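Local coordinates for protein bottromycin amidohydrolase (Streptomyces purpureus, PDB 6I5S) that probably hydrolyses an amide bond in a thiazoline-containing bottromycin precursor, as the zinc-dependent gatekeeper amidohydrolase of the pathway, at residues A80-D92 with P395-P409. Sequence-based numbering, arbitrary orientation.
Sequences APYDWYVTPGFVD and PAAGRADLVFYRRHP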
loop_
_atom_site.group_PDB
_atom_site.type_symbol
_atom_site.label_atom_id
_atom_site.label_comp_id
_atom_site.label_asym_id
_atom_site.label_seq_id
_atom_site.Cartn_x
_atom_site.Cartn_y
_atom_site.Cartn_z
ATOM N N ALA A 80 10.739 -1.433 -34.656
ATOM C CA ALA A 80 10.291 -2.657 -33.992
ATOM C C ALA A 80 9.065 -2.395 -33.122
ATOM O O ALA A 80 9.093 -1.481 -32.290
ATOM C CB ALA A 80 11.401 -3.240 -33.131
ATOM N N PRO A 81 7.995 -3.190 -33.239
ATOM C CA PRO A 81 6.851 -3.002 -32.337
ATOM C C PRO A 81 7.184 -3.416 -30.912
ATOM O O PRO A 81 8.156 -4.128 -30.654
ATOM C CB PRO A 81 5.765 -3.903 -32.916
ATOM C CG PRO A 81 6.494 -4.931 -33.735
ATOM C CD PRO A 81 7.749 -4.261 -34.239
ATOM N N TYR A 82 6.354 -2.953 -29.974
ATOM C CA TYR A 82 6.509 -3.355 -28.583
ATOM C C TYR A 82 5.872 -4.727 -28.389
ATOM O O TYR A 82 4.728 -4.950 -28.797
ATOM C CB TYR A 82 5.850 -2.355 -27.638
ATOM C CG TYR A 82 6.441 -0.969 -27.615
ATOM C CD1 TYR A 82 7.702 -0.732 -27.066
ATOM C CD2 TYR A 82 5.719 0.117 -28.101
ATOM C CE1 TYR A 82 8.239 0.541 -27.026
ATOM C CE2 TYR A 82 6.252 1.417 -28.063
ATOM C CZ TYR A 82 7.510 1.623 -27.524
ATOM O OH TYR A 82 8.047 2.913 -27.486
ATOM N N ASP A 83 6.614 -5.650 -27.775
ATOM C CA ASP A 83 5.999 -6.885 -27.302
ATOM C C ASP A 83 5.446 -6.720 -25.898
ATOM O O ASP A 83 4.550 -7.457 -25.480
ATOM C CB ASP A 83 7.021 -8.022 -27.275
ATOM C CG ASP A 83 7.411 -8.494 -28.668
ATOM O OD1 ASP A 83 6.811 -8.034 -29.657
ATOM O OD2 ASP A 83 8.351 -9.303 -28.749
ATOM N N TRP A 84 6.018 -5.801 -25.149
ATOM C CA TRP A 84 5.651 -5.611 -23.763
ATOM C C TRP A 84 5.714 -4.133 -23.437
ATOM O O TRP A 84 6.556 -3.400 -23.975
ATOM C CB TRP A 84 6.605 -6.306 -22.810
ATOM C CG TRP A 84 6.744 -7.771 -22.858
ATOM C CD1 TRP A 84 7.792 -8.463 -23.369
ATOM C CD2 TRP A 84 5.860 -8.740 -22.288
ATOM N NE1 TRP A 84 7.610 -9.804 -23.172
ATOM C CE2 TRP A 84 6.432 -9.998 -22.507
ATOM C CE3 TRP A 84 4.637 -8.667 -21.631
ATOM C CZ2 TRP A 84 5.818 -11.172 -22.103
ATOM C CZ3 TRP A 84 4.043 -9.842 -21.223
ATOM C CH2 TRP A 84 4.633 -11.064 -21.446
ATOM N N TYR A 85 4.850 -3.719 -22.508
ATOM C CA TYR A 85 4.959 -2.436 -21.828
ATOM C C TYR A 85 5.217 -2.715 -20.353
ATOM O O TYR A 85 4.554 -3.583 -19.771
ATOM C CB TYR A 85 3.666 -1.643 -21.992
ATOM C CG TYR A 85 3.316 -1.305 -23.394
ATOM C CD1 TYR A 85 3.725 -0.111 -23.976
ATOM C CD2 TYR A 85 2.582 -2.187 -24.172
ATOM C CE1 TYR A 85 3.383 0.194 -25.329
ATOM C CE2 TYR A 85 2.250 -1.872 -25.500
ATOM C CZ TYR A 85 2.656 -0.671 -26.044
ATOM O OH TYR A 85 2.338 -0.354 -27.366
ATOM N N VAL A 86 6.187 -2.012 -19.759
ATOM C CA VAL A 86 6.671 -2.352 -18.435
ATOM C C VAL A 86 6.658 -1.124 -17.552
ATOM O O VAL A 86 7.114 -0.050 -17.955
ATOM C CB VAL A 86 8.083 -2.952 -18.512
ATOM C CG1 VAL A 86 8.734 -2.986 -17.187
ATOM C CG2 VAL A 86 7.968 -4.372 -19.084
ATOM N N THR A 87 6.181 -1.302 -16.327
ATOM C CA THR A 87 6.339 -0.333 -15.262
ATOM C C THR A 87 7.186 -0.900 -14.127
ATOM O O THR A 87 7.295 -2.119 -13.970
ATOM C CB THR A 87 4.973 0.094 -14.683
ATOM O OG1 THR A 87 4.370 -1.000 -13.977
ATOM C CG2 THR A 87 4.030 0.480 -15.809
ATOM N N PRO A 88 7.765 -0.035 -13.295
ATOM C CA PRO A 88 8.302 -0.496 -12.019
ATOM C C PRO A 88 7.204 -1.194 -11.234
ATOM O O PRO A 88 6.004 -0.938 -11.398
ATOM C CB PRO A 88 8.720 0.798 -11.337
ATOM C CG PRO A 88 8.941 1.755 -12.423
ATOM C CD PRO A 88 7.875 1.441 -13.412
ATOM N N GLY A 89 7.618 -2.078 -10.347
ATOM C CA GLY A 89 6.663 -2.708 -9.456
ATOM C C GLY A 89 6.002 -1.680 -8.562
ATOM O O GLY A 89 6.611 -0.678 -8.210
ATOM N N PHE A 90 4.738 -1.947 -8.216
ATOM C CA PHE A 90 3.939 -1.044 -7.392
ATOM C C PHE A 90 4.247 -1.222 -5.911
ATOM O O PHE A 90 4.670 -2.297 -5.454
ATOM C CB PHE A 90 2.433 -1.298 -7.601
ATOM C CG PHE A 90 2.030 -1.303 -9.039
ATOM C CD1 PHE A 90 2.561 -0.391 -9.928
ATOM C CD2 PHE A 90 1.155 -2.242 -9.506
ATOM C CE1 PHE A 90 2.247 -0.445 -11.294
ATOM C CE2 PHE A 90 0.829 -2.286 -10.892
ATOM C CZ PHE A 90 1.383 -1.363 -11.751
ATOM N N VAL A 91 3.992 -0.145 -5.161
ATOM C CA VAL A 91 4.182 -0.120 -3.712
ATOM C C VAL A 91 2.866 0.269 -3.072
ATOM O O VAL A 91 2.368 1.390 -3.284
ATOM C CB VAL A 91 5.282 0.863 -3.288
ATOM C CG1 VAL A 91 5.546 0.667 -1.743
ATOM C CG2 VAL A 91 6.555 0.617 -4.123
ATOM N N ASP A 92 2.288 -0.642 -2.280
ATOM C CA ASP A 92 1.167 -0.243 -1.425
ATOM C C ASP A 92 1.736 0.510 -0.221
ATOM O O ASP A 92 2.355 -0.090 0.673
ATOM C CB ASP A 92 0.312 -1.430 -0.990
ATOM C CG ASP A 92 -0.942 -0.994 -0.235
ATOM O OD1 ASP A 92 -1.904 -1.749 -0.235
ATOM O OD2 ASP A 92 -0.956 0.112 0.386
ATOM N N PRO A 395 13.854 3.537 -10.137
ATOM C CA PRO A 395 12.648 2.700 -9.970
ATOM C C PRO A 395 12.657 1.455 -10.833
ATOM O O PRO A 395 12.123 0.412 -10.434
ATOM C CB PRO A 395 11.496 3.647 -10.365
ATOM C CG PRO A 395 12.070 5.007 -10.352
ATOM C CD PRO A 395 13.527 4.868 -10.669
ATOM N N ALA A 396 13.247 1.544 -12.014
ATOM C CA ALA A 396 13.316 0.428 -12.955
ATOM C C ALA A 396 14.734 -0.105 -13.080
ATOM O O ALA A 396 15.080 -0.711 -14.103
ATOM C CB ALA A 396 12.784 0.852 -14.332
ATOM N N ALA A 397 15.582 0.143 -12.075
ATOM C CA ALA A 397 16.920 -0.452 -12.046
ATOM C C ALA A 397 17.134 -1.170 -10.720
ATOM O O ALA A 397 16.212 -1.285 -9.907
ATOM C CB ALA A 397 18.019 0.594 -12.249
ATOM N N GLY A 398 18.346 -1.659 -10.492
ATOM C CA GLY A 398 18.574 -2.464 -9.309
ATOM C C GLY A 398 17.725 -3.712 -9.363
ATOM O O GLY A 398 17.693 -4.427 -10.371
ATOM N N ARG A 399 16.987 -3.970 -8.290
ATOM C CA ARG A 399 16.222 -5.199 -8.200
ATOM C C ARG A 399 15.181 -5.236 -9.310
ATOM O O ARG A 399 14.507 -4.257 -9.617
ATOM C CB ARG A 399 15.550 -5.339 -6.827
ATOM C CG ARG A 399 14.803 -6.676 -6.629
ATOM C CD ARG A 399 14.391 -6.982 -5.189
ATOM N NE ARG A 399 13.575 -5.923 -4.586
ATOM C CZ ARG A 399 13.912 -5.220 -3.511
ATOM N NH1 ARG A 399 15.047 -5.459 -2.884
ATOM N NH2 ARG A 399 13.101 -4.277 -3.058
ATOM N N ALA A 400 15.043 -6.393 -9.924
ATOM C CA ALA A 400 14.147 -6.556 -11.061
ATOM C C ALA A 400 12.750 -6.832 -10.528
ATOM O O ALA A 400 12.271 -7.970 -10.465
ATOM C CB ALA A 400 14.654 -7.664 -11.967
ATOM N N ASP A 401 12.114 -5.753 -10.096
ATOM C CA ASP A 401 10.725 -5.707 -9.686
ATOM C C ASP A 401 9.986 -4.861 -10.736
ATOM O O ASP A 401 10.083 -3.629 -10.729
ATOM C CB ASP A 401 10.580 -5.047 -8.316
ATOM C CG ASP A 401 11.229 -5.806 -7.170
ATOM O OD1 ASP A 401 11.333 -7.061 -7.173
ATOM O OD2 ASP A 401 11.646 -5.106 -6.202
ATOM N N LEU A 402 9.209 -5.499 -11.596
ATOM C CA LEU A 402 8.623 -4.831 -12.753
ATOM C C LEU A 402 7.266 -5.431 -13.056
ATOM O O LEU A 402 7.034 -6.599 -12.756
ATOM C CB LEU A 402 9.523 -5.003 -13.972
ATOM C CG LEU A 402 10.937 -4.426 -13.905
ATOM C CD1 LEU A 402 11.761 -4.878 -15.127
ATOM C CD2 LEU A 402 10.817 -2.889 -13.837
ATOM N N VAL A 403 6.391 -4.655 -13.701
ATOM C CA VAL A 403 5.071 -5.134 -14.093
ATOM C C VAL A 403 4.950 -5.068 -15.610
ATOM O O VAL A 403 5.322 -4.068 -16.226
ATOM C CB VAL A 403 3.956 -4.313 -13.441
ATOM C CG1 VAL A 403 2.627 -4.999 -13.604
ATOM C CG2 VAL A 403 4.266 -4.095 -11.939
ATOM N N PHE A 404 4.445 -6.134 -16.207
ATOM C CA PHE A 404 4.430 -6.329 -17.653
ATOM C C PHE A 404 2.996 -6.348 -18.184
ATOM O O PHE A 404 2.127 -6.988 -17.589
ATOM C CB PHE A 404 5.063 -7.659 -18.011
ATOM C CG PHE A 404 6.546 -7.690 -17.893
ATOM C CD1 PHE A 404 7.322 -7.823 -19.026
ATOM C CD2 PHE A 404 7.182 -7.612 -16.662
ATOM C CE1 PHE A 404 8.707 -7.891 -18.945
ATOM C CE2 PHE A 404 8.548 -7.681 -16.584
ATOM C CZ PHE A 404 9.319 -7.806 -17.725
ATOM N N TYR A 405 2.776 -5.705 -19.341
ATOM C CA TYR A 405 1.488 -5.618 -20.018
ATOM C C TYR A 405 1.681 -5.818 -21.513
ATOM O O TYR A 405 2.628 -5.275 -22.103
ATOM C CB TYR A 405 0.853 -4.253 -19.787
ATOM C CG TYR A 405 0.612 -3.943 -18.322
ATOM C CD1 TYR A 405 -0.579 -4.295 -17.697
ATOM C CD2 TYR A 405 1.574 -3.283 -17.581
ATOM C CE1 TYR A 405 -0.813 -3.972 -16.328
ATOM C CE2 TYR A 405 1.384 -3.009 -16.191
ATOM C CZ TYR A 405 0.184 -3.361 -15.606
ATOM O OH TYR A 405 -0.056 -3.083 -14.282
ATOM N N ARG A 406 0.789 -6.605 -22.122
ATOM C CA ARG A 406 0.837 -6.772 -23.562
ATOM C C ARG A 406 0.305 -5.540 -24.276
ATOM O O ARG A 406 0.737 -5.233 -25.389
ATOM C CB ARG A 406 0.034 -7.991 -23.972
ATOM C CG ARG A 406 0.637 -9.315 -23.634
ATOM C CD ARG A 406 1.940 -9.536 -24.360
ATOM N NE ARG A 406 2.411 -10.911 -24.195
ATOM C CZ ARG A 406 3.574 -11.364 -24.661
ATOM N NH1 ARG A 406 4.420 -10.548 -25.297
ATOM N NH2 ARG A 406 3.887 -12.649 -24.500
ATOM N N ARG A 407 -0.633 -4.831 -23.664
ATOM C CA ARG A 407 -1.159 -3.585 -24.201
ATOM C C ARG A 407 -0.836 -2.461 -23.223
ATOM O O ARG A 407 -0.660 -2.702 -22.034
ATOM C CB ARG A 407 -2.670 -3.662 -24.421
ATOM C CG ARG A 407 -3.104 -4.698 -25.465
ATOM C CD ARG A 407 -4.621 -4.719 -25.665
ATOM N NE ARG A 407 -5.020 -5.644 -26.731
ATOM C CZ ARG A 407 -6.277 -5.879 -27.108
ATOM N NH1 ARG A 407 -7.290 -5.262 -26.513
ATOM N NH2 ARG A 407 -6.521 -6.741 -28.089
ATOM N N HIS A 408 -0.756 -1.233 -23.718
ATOM C CA HIS A 408 -0.388 -0.133 -22.849
ATOM C C HIS A 408 -1.416 -0.035 -21.718
ATOM O O HIS A 408 -2.626 -0.102 -21.984
ATOM C CB HIS A 408 -0.310 1.171 -23.645
ATOM C CG HIS A 408 0.350 2.280 -22.889
ATOM N ND1 HIS A 408 -0.233 2.861 -21.786
ATOM C CD2 HIS A 408 1.563 2.863 -23.026
ATOM C CE1 HIS A 408 0.582 3.775 -21.290
ATOM N NE2 HIS A 408 1.681 3.796 -22.022
ATOM N N PRO A 409 -0.988 0.077 -20.451
ATOM C CA PRO A 409 -1.962 0.014 -19.351
ATOM C C PRO A 409 -2.836 1.252 -19.225
ATOM O O PRO A 409 -3.862 1.180 -18.544
ATOM C CB PRO A 409 -1.077 -0.184 -18.111
ATOM C CG PRO A 409 0.232 0.439 -18.476
ATOM C CD PRO A 409 0.400 0.151 -19.951
HETATM O O HOH W 1 2.289 -6.855 -27.153
#
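Trp84 stands between Phe404 and Arg406, a worked example of an indole whose two faces are filled by different chemistry, a cation on one and an aromatic edge on the other. The Arg406 guanidinium lies flat on the six-membered ring, planes 9° apart, with CZ 3.6 Å from that ring's centroid: a cation-pi stack. A bend at chi2 (-64°) folds the arginine chain back over the indole, and NH1 donates to Asp83 O at 3.1 Å; the oxygen lies near the guanidinium plane, while NH1 stands above the carbonyl plane. Against the opposite indole face Phe404 turns its edge, planes at 89°, while Val86 CG2 sits over the phenyl ring, 3.6 Å from its centroid. With an alanine in place of the indole, the guanidinium is likely to lose its flat support and a gap to open beside the Phe404 edge. Tyr85, Thr87, Val403 and Tyr405 alternate onto the other sheet face, where the His408 edge approaches the Tyr85 face in an offset edge-to-face pair, and Val403 CG2 lies over Phe90, whose CZ comes 3.4 Å from Tyr405 OH, a hydroxyl hydrogen-bonded to Leu416 O. Paired backbone bonds join Tyr85 to Tyr405 and Thr87 to Val403. Strand 402-405 pairs antiparallel with strand 84-95, which pairs in parallel with strands 43-45 and 111-116; Pro395 and Val91 touch helix 383-388, and strand 84-95 runs on to the zinc ligand His94.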